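Local coordinates for protein putative translation initiation inhibitor (Salmonella typhimurium, PDB 3GTZ) that is of uncharacterised function but belongs to the RutC (YjgF-like) family and has been named a putative translation initiation inhibitor, at residues 63-68 with 110-115. Sequence-based numbering, arbitrary orientation.
Sequences LDATIF and IKIVAA
Val113 O takes two backbone donors, Leu63 N at 2.9 Å and Asp64 N at 3.2 Å, which makes a classic beta bulge in the antiparallel pairing of strands 62-69 and 108-115, inner neighbours in the mixed sheet of this YjgF-like fold. Leu63 N lies in the plane of that carbonyl, whereas Asp64 N is tilted 16° from it. Val113 N returns a bond to Asp64 O, and beyond the bulge the ladder is regular: Thr66 and Lys111 form a hydrogen-bonded pair, with Lys111 N to Thr66 O at 2.9 Å. Between these rungs Ala65 CA directs its hydrogen at Lys111 O, 3.3 Å away. Asp64, Thr66, Lys111 and Val113 share one face, where the first three reach neighbouring subunits of the trimer and Val113 packs on strand 23-28; Asp64 makes a weak, long ion pair with Lys111 of a second subunit. The apolar face carries Ala65, Ile67, Ile110 and Ile112, covered by helices 37-54 and 75-85. There Ile67 CG2 meets Ile110 CG1 at 4.3 Å. Leu63 sets CD1 over the face of the Ala114-Ala115 peptide. Ile112 has CG1 beside its backbone N and chi2 at -47°, a bend that carries CD1 to 3.5 Å from Ala65 CB.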
loop_
_atom_site.group_PDB
_atom_site.type_symbol
_atom_site.label_atom_id
_atom_site.label_comp_id
_atom_site.label_asym_id
_atom_site.label_seq_id
_atom_site.Cartn_x
_atom_site.Cartn_y
_atom_site.Cartn_z
ATOM N N LEU A 63 2.879 -11.737 4.397
ATOM C CA LEU A 63 3.042 -11.758 2.953
ATOM C C LEU A 63 3.810 -10.557 2.440
ATOM O O LEU A 63 4.733 -10.709 1.663
ATOM C CB LEU A 63 1.679 -11.827 2.289
ATOM C CG LEU A 63 0.790 -12.978 2.741
ATOM C CD1 LEU A 63 -0.630 -12.762 2.222
ATOM C CD2 LEU A 63 1.376 -14.261 2.215
ATOM N N ASP A 64 3.443 -9.372 2.898
ATOM C CA ASP A 64 4.047 -8.129 2.431
ATOM C C ASP A 64 4.136 -7.111 3.555
ATOM O O ASP A 64 3.222 -7.006 4.323
ATOM C CB ASP A 64 3.208 -7.557 1.309
ATOM C CG ASP A 64 3.850 -6.351 0.674
ATOM O OD1 ASP A 64 4.838 -6.492 -0.065
ATOM O OD2 ASP A 64 3.391 -5.245 0.942
ATOM N N ALA A 65 5.230 -6.366 3.649
ATOM C CA ALA A 65 5.405 -5.351 4.706
ATOM C C ALA A 65 5.941 -4.054 4.116
ATOM O O ALA A 65 6.862 -4.055 3.324
ATOM C CB ALA A 65 6.348 -5.851 5.810
ATOM N N THR A 66 5.352 -2.944 4.499
ATOM C CA THR A 66 5.812 -1.649 4.072
ATOM C C THR A 66 6.118 -0.867 5.317
ATOM O O THR A 66 5.273 -0.730 6.180
ATOM C CB THR A 66 4.753 -0.951 3.253
ATOM O OG1 THR A 66 4.305 -1.859 2.233
ATOM C CG2 THR A 66 5.296 0.333 2.592
ATOM N N ILE A 67 7.358 -0.407 5.420
ATOM C CA ILE A 67 7.855 0.327 6.569
ATOM C C ILE A 67 7.998 1.796 6.181
ATOM O O ILE A 67 8.686 2.118 5.228
ATOM C CB ILE A 67 9.226 -0.229 6.991
ATOM C CG1 ILE A 67 9.116 -1.734 7.282
ATOM C CG2 ILE A 67 9.731 0.457 8.207
ATOM C CD1 ILE A 67 10.404 -2.347 7.879
ATOM N N PHE A 68 7.317 2.675 6.903
ATOM C CA PHE A 68 7.442 4.109 6.704
ATOM C C PHE A 68 8.267 4.669 7.847
ATOM O O PHE A 68 7.968 4.439 8.996
ATOM C CB PHE A 68 6.083 4.775 6.674
ATOM C CG PHE A 68 5.225 4.374 5.509
ATOM C CD1 PHE A 68 5.406 4.949 4.283
ATOM C CD2 PHE A 68 4.224 3.417 5.655
ATOM C CE1 PHE A 68 4.609 4.587 3.186
ATOM C CE2 PHE A 68 3.411 3.046 4.570
ATOM C CZ PHE A 68 3.606 3.632 3.331
ATOM N N ILE A 110 4.346 0.539 10.384
ATOM C CA ILE A 110 4.549 -0.691 9.594
ATOM C C ILE A 110 3.232 -1.342 9.161
ATOM O O ILE A 110 2.462 -1.797 10.000
ATOM C CB ILE A 110 5.372 -1.743 10.380
ATOM C CG1 ILE A 110 6.729 -1.178 10.848
ATOM C CG2 ILE A 110 5.592 -2.961 9.520
ATOM C CD1 ILE A 110 7.580 -2.161 11.652
ATOM N N LYS A 111 2.965 -1.382 7.866
ATOM C CA LYS A 111 1.737 -1.991 7.397
ATOM C C LYS A 111 2.050 -3.396 6.895
ATOM O O LYS A 111 3.061 -3.650 6.248
ATOM C CB LYS A 111 1.006 -1.065 6.369
ATOM C CG LYS A 111 0.810 -1.587 4.993
ATOM C CD LYS A 111 -0.020 -0.610 4.078
ATOM C CE LYS A 111 -1.005 -1.402 3.124
ATOM N NZ LYS A 111 -0.429 -2.658 2.394
ATOM N N ILE A 112 1.131 -4.286 7.180
ATOM C CA ILE A 112 1.295 -5.739 7.091
ATOM C C ILE A 112 0.071 -6.299 6.401
ATOM O O ILE A 112 -1.042 -5.939 6.763
ATOM C CB ILE A 112 1.380 -6.254 8.534
ATOM C CG1 ILE A 112 2.790 -5.995 9.056
ATOM C CG2 ILE A 112 0.943 -7.664 8.710
ATOM C CD1 ILE A 112 3.841 -6.399 8.133
ATOM N N VAL A 113 0.275 -7.094 5.358
ATOM C CA VAL A 113 -0.746 -8.024 4.870
ATOM C C VAL A 113 -0.221 -9.428 5.159
ATOM O O VAL A 113 0.918 -9.698 4.859
ATOM C CB VAL A 113 -0.941 -7.921 3.355
ATOM C CG1 VAL A 113 -2.168 -8.682 2.931
ATOM C CG2 VAL A 113 -1.022 -6.468 2.902
ATOM N N ALA A 114 -1.042 -10.295 5.750
ATOM C CA ALA A 114 -0.648 -11.643 6.182
ATOM C C ALA A 114 -1.716 -12.682 5.826
ATOM O O ALA A 114 -2.871 -12.309 5.577
ATOM C CB ALA A 114 -0.430 -11.652 7.704
ATOM N N ALA A 115 -1.337 -13.971 5.832
ATOM C CA ALA A 115 -2.283 -15.081 5.610
ATOM C C ALA A 115 -2.798 -15.529 6.959
ATOM O O ALA A 115 -2.052 -15.542 7.941
ATOM C CB ALA A 115 -1.631 -16.237 4.904
#